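Side-chain contacts in acetyltransferase PA1377 (Pseudomonas aeruginosa, PDB 2VI7), which probably acts as an N-acetyltransferase of the GCN5-related (GNAT) family, moving an acetyl group onto an amine, its substrate not being established: residues 111-115 with 116-120; 132-135 with 136-140; 25-28 with 29-32; 103-106 with 107-111. One frame throughout, in Å; residues are numbered along the deposited sequence. Where two conformers were deposited one is given.

Contact 1: 111-115 with 116-120; sequences LDIAD and NWMNL
Asp112 and Asn116, one turn apart near the end of helix 102-117, are joined twice. Asn116 N donates to Asp112 O, and Asn116 ND2 reaches Asp112 OD2 at 2.6 Å, nearly along the C-O axis of the carboxylate, with Asp112 OD2 lying almost in the plane of the Asn116 amide, although the two planar groups are turned 62° apart. Asp112 CG is anti to the backbone N (chi1 174°), which carries the carboxylate round to the amide.

The backbone bonds then widen. Ile113 O accepts from Trp117 N at 3.1 Å, from above the carbonyl plane, and from Met118 N at 2.8 Å, five residues on, the bond of a pi-type turn. Farther along, Leu120 N closes on Ala114 O at 2.8 Å, the chain leaving the helix at Asn119, whose phi is positive (58°). A water donates to both Asp115 OD1 and Leu120 O, while Asp115 OD2 forms a salt bridge with Arg167.

Among apolar contacts, Ile113 CD1 meets Trp117 CD1 at 4.1 Å and Ala114 CB touches Leu120 CD1 at 4.0 Å. A polar atom, Asp112 O, lies in the indole plane at its edge.

Ile113 O and Ala114 O are thus met by exit-turn amides. The negative charges of Asp112 and Asp115 would probably be disfavoured by the helix C-terminus, an effect that the Asn116 amide, the water and Arg167 may offset.

Contact 2: 132-135 with 136-140; sequences APAL and ALYRK. With SO4 (sulfate ion), chain E.
Leu135 lies against Arg139 one turn later on helix 132-140, the helix that follows strand 122-128 in the GNAT fold. The leucine's CD2 sits over one face of the guanidinium, 3.4 Å from Arg139 NE and offset toward the rim, with CD1 farther out near Arg139 NH2. Its chi1 of -131° departs from the staggered values, a turn that swings the isopropyl end toward the arginine. Leu135 also rests on Tyr163 and Met165 of strand 158-168.

Ala134 faces Tyr138 instead. Its CB touches the ring at CE2 (3.8 Å), and Ala134 O stands over one face of the ring, 3.0 Å from CD2, while also accepting the amide of Tyr138. The phenol is held at its far end by a hydrogen bond between Tyr138 OH and Val93 N, which ties the helix to strand 86-95. Ala136, on the exposed side, donates its N to Ala132 O at 2.9 Å and lays its CB against the carbonyls of Ala132 and Pro133.

The extended chain of Arg139, from CG to NE, places its head beside a sulfate that Thr145 also binds. Arg139 NE donates to sulfate O1 at 2.9 Å, at the guanidinium edge, and NH2 adds a weak bond to the same oxygen at 3.3 Å.

Contact 3: 25-28 with 29-32; sequences YNDP and AVAR
The carbonyl oxygen of Asp27 is gripped by two amides at the start of helix 28-31. Ala31 N approaches it at 2.9 Å, close to the line of the C=O bond, while Val30 N comes from above the carbonyl plane at 2.8 Å. The side chain of the same residue is the N-cap: Asp27 OD1 accepts from Ala29 N at 3.0 Å, reached from above the carboxylate plane. With CG anti to the backbone N (chi1 -180°), the carboxylate folds forward over the first turn, and Asp27 CB rests 3.9 Å from Val30 CG2. Pro28, whose nitrogen bears no hydrogen, follows the cap directly.

Hydrophobic contact is lighter. Val30 CG1 touches the edge of the Tyr25 ring at CD2, 4.2 Å away, and both side chains pack on Ala94 of strand 86-95. At the other end Arg32 N donates to Pro28 O, and Arg32 sends its guanidinium to Asp156 in a salt bridge. Arg82 of the second subunit binds the carbonyls of Ala31 and Arg32, so the turn belongs to the dimer interface.

Asp27 therefore meets three of the amides at the helix start with two oxygens, and its negative charge would probably be stabilised by the N-terminal end of the dipole.

Contact 4: 103-106 with 107-111; sequences GSRL and LGELL. With SO4 (sulfate ion), chain F.
Four successive backbone bonds, from Leu107 N to Gly103 O through Leu110 N to Leu106 O, with Leu111 N to Leu107 O as a fifth, make residues 103-111 regular alpha-helix, Glu109 N to Arg105 O being the longest at 3.3 Å. On the flank that meets Leu10 of strand 8-12, Arg105 and Glu109 set opposite charges near each other: Glu109 OE1 lies at the edge of the guanidinium, 4.4 Å from Arg105 NH2, beyond a salt bridge, so any attraction is mild. The glutamate bends at chi2 (86°), which brings its carboxylate back toward the arginine, and its CB packs on Arg105 O. Leu107 CB lies against Gly103 O at 3.4 Å, and Leu110 CG meets Leu106 O at 3.5 Å. The leucines take separate neighbours: Leu106 and Leu110 face strand 58-65, Leu107 faces helix 132-140.

At the first turn a sulfate is bound by main-chain amides. Gly103 N donates to its O1 at 2.8 Å and Ser104 N to its O4 at 3.1 Å, with Gly101 N a further donor; Ser104 OG, in one of two conformers, also reaches O4. An anion held by the amides of a glycine-rich helix start, within a Q-x-x-G-x-G sequence, is consistent with the pyrophosphate-binding loop by which GNAT enzymes hold acetyl-CoA.

From the N terminus, contact 3 comes first, capping the short helix 28-31 after helix 18-25. Contacts 4 and 1 follow on helix 102-117, the connection between the parallel strands 86-95 and 122-128; they meet at Leu111, one covering the anion-binding start and the other the widened exit. Contact 2 lies on helix 132-140, beyond strand 122-128. All four are local, so none closes a long loop, and they run in series without nesting or crossing. Contacts 2 and 4 touch directly, Leu137 and Tyr138 packing on Leu107 and joining the two helices. Contact 3, near the second subunit, touches none of the others; its nearest atoms are about 8 Å from those of contact 4.

Contact 1: 111-115 with 116-120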
ATOM      1  N   LEU A 111      -2.601   0.323  19.200  1.00 24.07           N
ATOM      2  CA  LEU A 111      -2.189  -1.068  19.337  1.00 24.37           C
ATOM      3  C   LEU A 111      -3.110  -1.833  20.278  1.00 26.53           C
ATOM      4  O   LEU A 111      -3.244  -3.048  20.160  1.00 26.59           O
ATOM      5  CB  LEU A 111      -0.744  -1.137  19.831  1.00 22.30           C
ATOM      6  CG  LEU A 111       0.270  -0.577  18.837  1.00 20.28           C
ATOM      7  CD1 LEU A 111       1.678  -0.697  19.387  1.00 19.16           C
ATOM      8  CD2 LEU A 111       0.131  -1.324  17.523  1.00 20.57           C
ATOM      9  N   ASP A 112      -3.730  -1.118  21.218  1.00 28.07           N
ATOM     10  CA  ASP A 112      -4.675  -1.726  22.146  1.00 28.50           C
ATOM     11  C   ASP A 112      -5.896  -2.130  21.317  1.00 29.69           C
ATOM     12  O   ASP A 112      -6.441  -3.224  21.479  1.00 30.59           O
ATOM     13  CB  ASP A 112      -5.107  -0.723  23.223  1.00 31.71           C
ATOM     14  CG  ASP A 112      -6.218  -1.278  24.132  1.00 35.68           C
ATOM     15  OD1 ASP A 112      -7.222  -0.566  24.380  1.00 37.27           O
ATOM     16  OD2 ASP A 112      -6.086  -2.430  24.598  1.00 37.05           O
ATOM     17  N   ILE A 113      -6.315  -1.236  20.424  1.00 28.39           N
ATOM     18  CA  ILE A 113      -7.453  -1.489  19.552  1.00 28.37           C
ATOM     19  C   ILE A 113      -7.139  -2.636  18.592  1.00 28.02           C
ATOM     20  O   ILE A 113      -7.976  -3.510  18.354  1.00 28.98           O
ATOM     21  CB  ILE A 113      -7.800  -0.242  18.708  1.00 28.45           C
ATOM     22  CG1 ILE A 113      -8.231   0.912  19.613  1.00 28.77           C
ATOM     23  CG2 ILE A 113      -8.886  -0.590  17.701  1.00 28.13           C
ATOM     24  CD1 ILE A 113      -9.485   0.640  20.422  1.00 31.36           C
ATOM     25  N   ALA A 114      -5.926  -2.617  18.045  1.00 26.93           N
ATOM     26  CA  ALA A 114      -5.478  -3.628  17.103  1.00 25.17           C
ATOM     27  C   ALA A 114      -5.403  -4.999  17.753  1.00 25.75           C
ATOM     28  O   ALA A 114      -5.861  -5.988  17.183  1.00 26.51           O
ATOM     29  CB  ALA A 114      -4.110  -3.238  16.537  1.00 23.70           C
ATOM     30  N   ASP A 115      -4.842  -5.052  18.957  1.00 25.99           N
ATOM     31  CA  ASP A 115      -4.686  -6.316  19.666  1.00 25.86           C
ATOM     32  C   ASP A 115      -5.942  -6.850  20.324  1.00 25.62           C
ATOM     33  O   ASP A 115      -6.364  -7.969  20.063  1.00 26.46           O
ATOM     34  CB  ASP A 115      -3.632  -6.219  20.780  1.00 27.42           C
ATOM     35  CG  ASP A 115      -2.264  -5.831  20.284  1.00 28.16           C
ATOM     36  OD1 ASP A 115      -2.030  -5.865  19.062  1.00 32.08           O
ATOM     37  OD2 ASP A 115      -1.415  -5.499  21.140  1.00 28.33           O
ATOM     38  N   ASN A 116      -6.533  -6.036  21.186  1.00 26.18           N
ATOM     39  CA  ASN A 116      -7.679  -6.466  21.967  1.00 25.81           C
ATOM     40  C   ASN A 116      -9.068  -6.344  21.401  1.00 25.33           C
ATOM     41  O   ASN A 116      -9.987  -6.983  21.900  1.00 26.22           O
ATOM     42  CB  ASN A 116      -7.605  -5.792  23.332  1.00 25.37           C
ATOM     43  CG  ASN A 116      -6.285  -6.060  24.018  1.00 26.26           C
ATOM     44  OD1 ASN A 116      -5.873  -7.215  24.150  1.00 26.64           O
ATOM     45  ND2 ASN A 116      -5.608  -5.003  24.445  1.00 25.94           N
ATOM     46  N   TRP A 117      -9.237  -5.550  20.360  1.00 25.00           N
ATOM     47  CA  TRP A 117     -10.555  -5.412  19.793  1.00 24.87           C
ATOM     48  C   TRP A 117     -10.618  -5.916  18.364  1.00 25.57           C
ATOM     49  O   TRP A 117     -11.550  -6.627  18.000  1.00 26.65           O
ATOM     50  CB  TRP A 117     -11.001  -3.960  19.906  1.00 25.34           C
ATOM     51  CG  TRP A 117     -10.958  -3.498  21.325  1.00 25.60           C
ATOM     52  CD1 TRP A 117      -9.856  -3.088  22.024  1.00 26.43           C
ATOM     53  CD2 TRP A 117     -12.052  -3.462  22.249  1.00 26.34           C
ATOM     54  NE1 TRP A 117     -10.197  -2.801  23.324  1.00 25.04           N
ATOM     55  CE2 TRP A 117     -11.538  -3.021  23.491  1.00 25.46           C
ATOM     56  CE3 TRP A 117     -13.419  -3.760  22.148  1.00 27.24           C
ATOM     57  CZ2 TRP A 117     -12.344  -2.869  24.626  1.00 26.45           C
ATOM     58  CZ3 TRP A 117     -14.224  -3.607  23.279  1.00 27.61           C
ATOM     59  CH2 TRP A 117     -13.680  -3.165  24.503  1.00 26.49           C
ATOM     60  N   MET A 118      -9.628  -5.576  17.553  1.00 25.52           N
ATOM     61  CA  MET A 118      -9.639  -6.032  16.173  1.00 26.58           C
ATOM     62  C   MET A 118      -9.000  -7.402  16.061  1.00 25.62           C
ATOM     63  O   MET A 118      -9.266  -8.140  15.112  1.00 26.48           O
ATOM     64  CB  MET A 118      -8.886  -5.056  15.266  1.00 28.61           C
ATOM     65  CG  MET A 118      -9.565  -3.719  15.016  1.00 29.14           C
ATOM     66  SD  MET A 118      -8.587  -2.788  13.835  1.00 31.63           S
ATOM     67  CE  MET A 118      -9.509  -1.281  13.688  1.00 30.80           C
ATOM     68  N   ASN A 119      -8.155  -7.730  17.034  1.00 25.18           N
ATOM     69  CA  ASN A 119      -7.445  -9.008  17.072  1.00 25.84           C
ATOM     70  C   ASN A 119      -6.602  -9.173  15.799  1.00 25.45           C
ATOM     71  O   ASN A 119      -6.611 -10.227  15.162  1.00 24.60           O
ATOM     72  CB  ASN A 119      -8.458 -10.158  17.232  1.00 27.88           C
ATOM     73  CG  ASN A 119      -7.810 -11.486  17.635  1.00 29.21           C
ATOM     74  OD1 ASN A 119      -6.910 -11.527  18.477  1.00 29.37           O
ATOM     75  ND2 ASN A 119      -8.291 -12.579  17.049  1.00 29.51           N
ATOM     76  N   LEU A 120      -5.877  -8.116  15.430  1.00 25.50           N
ATOM     77  CA  LEU A 120      -5.023  -8.145  14.246  1.00 24.41           C
ATOM     78  C   LEU A 120      -3.750  -8.911  14.567  1.00 25.04           C
ATOM     79  O   LEU A 120      -3.237  -8.838  15.685  1.00 25.47           O
ATOM     80  CB  LEU A 120      -4.660  -6.727  13.795  1.00 22.08           C
ATOM     81  CG  LEU A 120      -5.789  -5.854  13.260  1.00 21.72           C
ATOM     82  CD1 LEU A 120      -5.233  -4.487  12.896  1.00 19.91           C
ATOM     83  CD2 LEU A 120      -6.439  -6.535  12.056  1.00 19.98           C
TER
HETATM   84  O   HOH W   1      -1.930  -6.554  16.595  1.00 25.95           O

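Contact 2: 132-135 with 136-140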
ATOM      1  N   ALA A 132      15.361   8.966  14.132  1.00 27.55           N
ATOM      2  CA  ALA A 132      15.714   8.183  15.310  1.00 27.70           C
ATOM      3  C   ALA A 132      14.655   8.105  16.405  1.00 28.45           C
ATOM      4  O   ALA A 132      14.318   7.015  16.865  1.00 29.15           O
ATOM      5  CB  ALA A 132      17.026   8.684  15.881  1.00 28.52           C
ATOM      6  N   PRO A 133      14.145   9.250  16.879  1.00 28.29           N
ATOM      7  CA  PRO A 133      13.121   9.118  17.920  1.00 29.01           C
ATOM      8  C   PRO A 133      11.904   8.258  17.514  1.00 29.93           C
ATOM      9  O   PRO A 133      11.403   7.477  18.320  1.00 32.14           O
ATOM     10  CB  PRO A 133      12.741  10.573  18.232  1.00 28.20           C
ATOM     11  CG  PRO A 133      13.290  11.367  17.073  1.00 28.14           C
ATOM     12  CD  PRO A 133      14.549  10.653  16.716  1.00 27.39           C
ATOM     13  N   ALA A 134      11.434   8.391  16.274  1.00 29.04           N
ATOM     14  CA  ALA A 134      10.283   7.610  15.820  1.00 26.59           C
ATOM     15  C   ALA A 134      10.633   6.125  15.786  1.00 26.22           C
ATOM     16  O   ALA A 134       9.841   5.280  16.192  1.00 25.47           O
ATOM     17  CB  ALA A 134       9.842   8.073  14.437  1.00 25.53           C
ATOM     18  N   LEU A 135      11.827   5.818  15.298  1.00 25.70           N
ATOM     19  CA  LEU A 135      12.291   4.440  15.203  1.00 25.67           C
ATOM     20  C   LEU A 135      12.354   3.820  16.590  1.00 25.59           C
ATOM     21  O   LEU A 135      12.021   2.647  16.775  1.00 26.09           O
ATOM     22  CB  LEU A 135      13.688   4.400  14.580  1.00 25.78           C
ATOM     23  CG  LEU A 135      13.998   3.442  13.430  1.00 27.14           C
ATOM     24  CD1 LEU A 135      15.503   3.459  13.206  1.00 29.14           C
ATOM     25  CD2 LEU A 135      13.507   2.030  13.728  1.00 27.69           C
ATOM     26  N   ALA A 136      12.804   4.616  17.556  1.00 24.49           N
ATOM     27  CA  ALA A 136      12.925   4.170  18.934  1.00 24.88           C
ATOM     28  C   ALA A 136      11.536   3.902  19.492  1.00 24.78           C
ATOM     29  O   ALA A 136      11.335   2.942  20.235  1.00 25.05           O
ATOM     30  CB  ALA A 136      13.644   5.236  19.774  1.00 23.29           C
ATOM     31  N   LEU A 137      10.582   4.753  19.123  1.00 24.03           N
ATOM     32  CA  LEU A 137       9.201   4.613  19.574  1.00 25.05           C
ATOM     33  C   LEU A 137       8.551   3.328  19.039  1.00 25.05           C
ATOM     34  O   LEU A 137       7.958   2.561  19.798  1.00 26.16           O
ATOM     35  CB  LEU A 137       8.374   5.832  19.139  1.00 23.95           C
ATOM     36  CG  LEU A 137       6.862   5.744  19.391  1.00 23.25           C
ATOM     37  CD1 LEU A 137       6.601   5.672  20.875  1.00 22.00           C
ATOM     38  CD2 LEU A 137       6.159   6.951  18.809  1.00 24.11           C
ATOM     39  N   TYR A 138       8.669   3.095  17.736  1.00 23.73           N
ATOM     40  CA  TYR A 138       8.086   1.915  17.122  1.00 23.01           C
ATOM     41  C   TYR A 138       8.757   0.651  17.633  1.00 23.83           C
ATOM     42  O   TYR A 138       8.104  -0.369  17.813  1.00 23.76           O
ATOM     43  CB  TYR A 138       8.188   2.022  15.600  1.00 21.92           C
ATOM     44  CG  TYR A 138       7.555   3.298  15.059  1.00 22.11           C
ATOM     45  CD1 TYR A 138       6.356   3.780  15.585  1.00 21.39           C
ATOM     46  CD2 TYR A 138       8.152   4.021  14.022  1.00 23.41           C
ATOM     47  CE1 TYR A 138       5.767   4.950  15.098  1.00 23.49           C
ATOM     48  CE2 TYR A 138       7.566   5.197  13.520  1.00 22.97           C
ATOM     49  CZ  TYR A 138       6.375   5.655  14.068  1.00 23.71           C
ATOM     50  OH  TYR A 138       5.795   6.818  13.607  1.00 24.34           O
ATOM     51  N   ARG A 139      10.062   0.714  17.871  1.00 24.24           N
ATOM     52  CA  ARG A 139      10.790  -0.442  18.395  1.00 24.77           C
ATOM     53  C   ARG A 139      10.347  -0.725  19.831  1.00 24.90           C
ATOM     54  O   ARG A 139      10.281  -1.876  20.248  1.00 24.58           O
ATOM     55  CB  ARG A 139      12.298  -0.190  18.361  1.00 24.44           C
ATOM     56  CG  ARG A 139      12.905  -0.369  16.996  1.00 24.10           C
ATOM     57  CD  ARG A 139      14.364   0.024  16.987  1.00 26.17           C
ATOM     58  NE  ARG A 139      14.999  -0.314  15.715  1.00 27.19           N
ATOM     59  CZ  ARG A 139      16.198   0.120  15.345  1.00 28.25           C
ATOM     60  NH1 ARG A 139      16.895   0.917  16.143  1.00 29.42           N
ATOM     61  NH2 ARG A 139      16.710  -0.250  14.183  1.00 31.60           N
ATOM     62  N   LYS A 140      10.057   0.331  20.585  1.00 25.54           N
ATOM     63  CA  LYS A 140       9.588   0.192  21.957  1.00 24.72           C
ATOM     64  C   LYS A 140       8.299  -0.633  21.979  1.00 25.94           C
ATOM     65  O   LYS A 140       8.075  -1.417  22.901  1.00 28.02           O
ATOM     66  CB  LYS A 140       9.311   1.573  22.556  1.00 24.83           C
ATOM     67  CG  LYS A 140       8.423   1.545  23.790  1.00 25.95           C
ATOM     68  CD  LYS A 140       8.033   2.939  24.240  1.00 27.65           C
ATOM     69  CE  LYS A 140       6.849   2.896  25.206  1.00 29.85           C
ATOM     70  NZ  LYS A 140       7.065   1.979  26.369  1.00 31.51           N
TER
HETATM   71  S   SO4 E1172      15.043  -3.747  14.265  1.00 32.56           S
HETATM   72  O1  SO4 E1172      14.352  -2.498  13.903  1.00 33.44           O
HETATM   73  O2  SO4 E1172      14.312  -4.908  13.719  1.00 31.01           O
HETATM   74  O3  SO4 E1172      16.424  -3.739  13.715  1.00 34.20           O
HETATM   75  O4  SO4 E1172      15.055  -3.824  15.730  1.00 32.96           O

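Contact 3: 25-28 with 29-32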
ATOM      1  N   TYR A  25      -0.917  19.505  10.558  1.00 39.58           N
ATOM      2  CA  TYR A  25      -0.167  19.195   9.354  1.00 41.01           C
ATOM      3  C   TYR A  25       0.406  20.421   8.652  1.00 42.02           C
ATOM      4  O   TYR A  25       1.275  20.291   7.788  1.00 41.74           O
ATOM      5  CB  TYR A  25      -1.058  18.393   8.408  1.00 42.73           C
ATOM      6  CG  TYR A  25      -1.376  17.011   8.942  1.00 45.46           C
ATOM      7  CD1 TYR A  25      -2.608  16.406   8.690  1.00 47.37           C
ATOM      8  CD2 TYR A  25      -0.436  16.305   9.699  1.00 46.39           C
ATOM      9  CE1 TYR A  25      -2.897  15.126   9.182  1.00 49.09           C
ATOM     10  CE2 TYR A  25      -0.711  15.033  10.193  1.00 48.15           C
ATOM     11  CZ  TYR A  25      -1.942  14.446   9.931  1.00 49.62           C
ATOM     12  OH  TYR A  25      -2.212  13.180  10.400  1.00 51.78           O
ATOM     13  N   ASN A  26      -0.073  21.608   9.023  1.00 42.70           N
ATOM     14  CA  ASN A  26       0.429  22.834   8.419  1.00 43.29           C
ATOM     15  C   ASN A  26       1.782  23.203   9.016  1.00 41.90           C
ATOM     16  O   ASN A  26       2.419  24.152   8.570  1.00 42.99           O
ATOM     17  CB  ASN A  26      -0.576  23.986   8.582  1.00 45.72           C
ATOM     18  CG  ASN A  26      -1.653  23.986   7.495  1.00 48.19           C
ATOM     19  OD1 ASN A  26      -1.756  23.047   6.694  1.00 49.75           O
ATOM     20  ND2 ASN A  26      -2.465  25.039   7.467  1.00 49.66           N
ATOM     21  N   ASP A  27       2.217  22.460  10.029  1.00 39.66           N
ATOM     22  CA  ASP A  27       3.531  22.695  10.620  1.00 38.28           C
ATOM     23  C   ASP A  27       4.458  21.803   9.792  1.00 37.07           C
ATOM     24  O   ASP A  27       4.367  20.578   9.855  1.00 36.62           O
ATOM     25  CB  ASP A  27       3.570  22.263  12.092  1.00 38.29           C
ATOM     26  CG  ASP A  27       4.940  22.497  12.744  1.00 39.48           C
ATOM     27  OD1 ASP A  27       5.932  22.713  12.009  1.00 38.17           O
ATOM     28  OD2 ASP A  27       5.027  22.451  13.993  1.00 39.82           O
ATOM     29  N   PRO A  28       5.357  22.407   8.999  1.00 36.39           N
ATOM     30  CA  PRO A  28       6.283  21.641   8.158  1.00 35.85           C
ATOM     31  C   PRO A  28       7.145  20.622   8.904  1.00 35.18           C
ATOM     32  O   PRO A  28       7.555  19.613   8.327  1.00 36.31           O
ATOM     33  CB  PRO A  28       7.101  22.734   7.461  1.00 35.45           C
ATOM     34  CG  PRO A  28       7.123  23.824   8.470  1.00 36.87           C
ATOM     35  CD  PRO A  28       5.684  23.842   8.958  1.00 36.91           C
ATOM     36  N   ALA A  29       7.414  20.877  10.181  1.00 33.31           N
ATOM     37  CA  ALA A  29       8.209  19.962  10.991  1.00 31.36           C
ATOM     38  C   ALA A  29       7.424  18.673  11.249  1.00 30.43           C
ATOM     39  O   ALA A  29       7.996  17.604  11.465  1.00 30.48           O
ATOM     40  CB  ALA A  29       8.562  20.621  12.302  1.00 32.23           C
ATOM     41  N   VAL A  30       6.102  18.791  11.237  1.00 29.03           N
ATOM     42  CA  VAL A  30       5.219  17.649  11.450  1.00 29.06           C
ATOM     43  C   VAL A  30       4.947  16.966  10.111  1.00 29.63           C
ATOM     44  O   VAL A  30       5.130  15.755   9.972  1.00 30.81           O
ATOM     45  CB  VAL A  30       3.854  18.083  12.053  1.00 27.61           C
ATOM     46  CG1 VAL A  30       2.898  16.896  12.112  1.00 27.03           C
ATOM     47  CG2 VAL A  30       4.060  18.662  13.434  1.00 27.07           C
ATOM     48  N   ALA A  31       4.520  17.754   9.128  1.00 28.83           N
ATOM     49  CA  ALA A  31       4.209  17.236   7.806  1.00 28.18           C
ATOM     50  C   ALA A  31       5.379  16.537   7.118  1.00 28.41           C
ATOM     51  O   ALA A  31       5.181  15.548   6.415  1.00 28.95           O
ATOM     52  CB  ALA A  31       3.688  18.364   6.918  1.00 27.96           C
ATOM     53  N   ARG A  32       6.599  17.022   7.328  1.00 28.63           N
ATOM     54  CA  ARG A  32       7.740  16.425   6.646  1.00 28.69           C
ATOM     55  C   ARG A  32       8.137  15.038   7.109  1.00 29.06           C
ATOM     56  O   ARG A  32       8.782  14.314   6.363  1.00 30.42           O
ATOM     57  CB  ARG A  32       8.954  17.357   6.698  1.00 28.82           C
ATOM     58  CG  ARG A  32       9.582  17.513   8.052  1.00 33.67           C
ATOM     59  CD  ARG A  32      10.758  18.476   8.007  1.00 37.05           C
ATOM     60  NE  ARG A  32      11.977  17.872   7.466  1.00 41.03           N
ATOM     61  CZ  ARG A  32      12.696  16.935   8.088  1.00 42.90           C
ATOM     62  NH1 ARG A  32      12.321  16.481   9.278  1.00 44.35           N
ATOM     63  NH2 ARG A  32      13.812  16.468   7.534  1.00 43.20           N
TER

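Contact 4: 103-106 with 107-111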
ATOM      1  N   GLY A 103       3.453  10.736  21.072  1.00 33.69           N
ATOM      2  CA  GLY A 103       3.557   9.597  20.178  1.00 32.41           C
ATOM      3  C   GLY A 103       3.227   8.268  20.835  1.00 32.26           C
ATOM      4  O   GLY A 103       2.420   7.500  20.312  1.00 31.58           O
ATOM      5  N   SER A 104       3.849   7.995  21.978  0.50 31.85           N
ATOM      6  CA  SER A 104       3.614   6.745  22.693  0.50 32.32           C
ATOM      7  C   SER A 104       2.158   6.616  23.118  0.50 31.90           C
ATOM      8  O   SER A 104       1.596   5.522  23.100  0.50 32.23           O
ATOM      9  CB  SER A 104       4.511   6.662  23.929  0.50 32.15           C
ATOM     10  OG  SER A 104       4.158   7.657  24.872  0.50 33.80           O
ATOM     11  N   ARG A 105       1.557   7.735  23.506  1.00 31.51           N
ATOM     12  CA  ARG A 105       0.164   7.764  23.932  1.00 30.94           C
ATOM     13  C   ARG A 105      -0.731   7.285  22.793  1.00 29.57           C
ATOM     14  O   ARG A 105      -1.537   6.362  22.950  1.00 27.78           O
ATOM     15  CB  ARG A 105      -0.205   9.195  24.316  1.00 33.43           C
ATOM     16  CG  ARG A 105      -1.511   9.355  25.066  1.00 38.75           C
ATOM     17  CD  ARG A 105      -1.337   9.144  26.562  1.00 42.28           C
ATOM     18  NE  ARG A 105      -2.533   9.548  27.304  1.00 46.88           N
ATOM     19  CZ  ARG A 105      -3.698   8.901  27.268  1.00 49.08           C
ATOM     20  NH1 ARG A 105      -4.730   9.351  27.976  1.00 50.82           N
ATOM     21  NH2 ARG A 105      -3.834   7.802  26.535  1.00 50.60           N
ATOM     22  N   LEU A 106      -0.572   7.930  21.642  1.00 28.84           N
ATOM     23  CA  LEU A 106      -1.339   7.609  20.448  1.00 27.86           C
ATOM     24  C   LEU A 106      -1.111   6.175  19.970  1.00 27.40           C
ATOM     25  O   LEU A 106      -2.072   5.440  19.737  1.00 28.05           O
ATOM     26  CB  LEU A 106      -0.978   8.582  19.310  1.00 26.94           C
ATOM     27  CG  LEU A 106      -1.572   9.998  19.296  1.00 25.79           C
ATOM     28  CD1 LEU A 106      -0.805  10.862  18.305  1.00 25.92           C
ATOM     29  CD2 LEU A 106      -3.048   9.941  18.933  1.00 25.45           C
ATOM     30  N   LEU A 107       0.156   5.786  19.832  1.00 25.69           N
ATOM     31  CA  LEU A 107       0.506   4.457  19.339  1.00 25.43           C
ATOM     32  C   LEU A 107       0.063   3.337  20.270  1.00 26.04           C
ATOM     33  O   LEU A 107      -0.522   2.352  19.829  1.00 27.01           O
ATOM     34  CB  LEU A 107       2.020   4.363  19.075  1.00 22.46           C
ATOM     35  CG  LEU A 107       2.516   3.067  18.417  1.00 21.39           C
ATOM     36  CD1 LEU A 107       1.735   2.812  17.129  1.00 19.64           C
ATOM     37  CD2 LEU A 107       4.012   3.144  18.144  1.00 20.11           C
ATOM     38  N   GLY A 108       0.341   3.493  21.558  1.00 26.47           N
ATOM     39  CA  GLY A 108      -0.048   2.484  22.516  1.00 27.29           C
ATOM     40  C   GLY A 108      -1.536   2.212  22.437  1.00 29.50           C
ATOM     41  O   GLY A 108      -1.977   1.070  22.539  1.00 31.02           O
ATOM     42  N   GLU A 109      -2.314   3.267  22.224  1.00 30.17           N
ATOM     43  CA  GLU A 109      -3.761   3.148  22.148  1.00 30.29           C
ATOM     44  C   GLU A 109      -4.249   2.509  20.849  1.00 29.20           C
ATOM     45  O   GLU A 109      -5.238   1.783  20.862  1.00 29.40           O
ATOM     46  CB  GLU A 109      -4.406   4.523  22.326  1.00 33.67           C
ATOM     47  CG  GLU A 109      -5.905   4.480  22.584  1.00 39.01           C
ATOM     48  CD  GLU A 109      -6.235   4.300  24.058  1.00 42.21           C
ATOM     49  OE1 GLU A 109      -5.301   4.036  24.850  1.00 42.66           O
ATOM     50  OE2 GLU A 109      -7.428   4.424  24.410  1.00 44.06           O
ATOM     51  N   LEU A 110      -3.582   2.784  19.731  1.00 27.93           N
ATOM     52  CA  LEU A 110      -3.976   2.177  18.459  1.00 25.85           C
ATOM     53  C   LEU A 110      -3.685   0.681  18.515  1.00 25.42           C
ATOM     54  O   LEU A 110      -4.423  -0.125  17.946  1.00 25.56           O
ATOM     55  CB  LEU A 110      -3.196   2.781  17.288  1.00 26.77           C
ATOM     56  CG  LEU A 110      -3.451   4.214  16.820  1.00 26.78           C
ATOM     57  CD1 LEU A 110      -2.578   4.495  15.623  1.00 27.35           C
ATOM     58  CD2 LEU A 110      -4.903   4.394  16.441  1.00 28.16           C
ATOM     59  N   LEU A 111      -2.601   0.323  19.200  1.00 24.07           N
ATOM     60  CA  LEU A 111      -2.189  -1.068  19.337  1.00 24.37           C
ATOM     61  C   LEU A 111      -3.110  -1.833  20.278  1.00 26.53           C
ATOM     62  O   LEU A 111      -3.244  -3.048  20.160  1.00 26.59           O
ATOM     63  CB  LEU A 111      -0.744  -1.137  19.831  1.00 22.30           C
ATOM     64  CG  LEU A 111       0.270  -0.577  18.837  1.00 20.28           C
ATOM     65  CD1 LEU A 111       1.678  -0.697  19.387  1.00 19.16           C
ATOM     66  CD2 LEU A 111       0.131  -1.324  17.523  1.00 20.57           C
TER
HETATM   67  S   SO4 F1173       7.030  10.286  22.659  1.00 60.12           S
HETATM   68  O1  SO4 F1173       6.220  11.008  21.643  1.00 60.62           O
HETATM   69  O2  SO4 F1173       8.055   9.455  21.981  1.00 60.12           O
HETATM   70  O3  SO4 F1173       7.734  11.260  23.527  1.00 60.98           O
HETATM   71  O4  SO4 F1173       6.136   9.438  23.488  1.00 59.83           O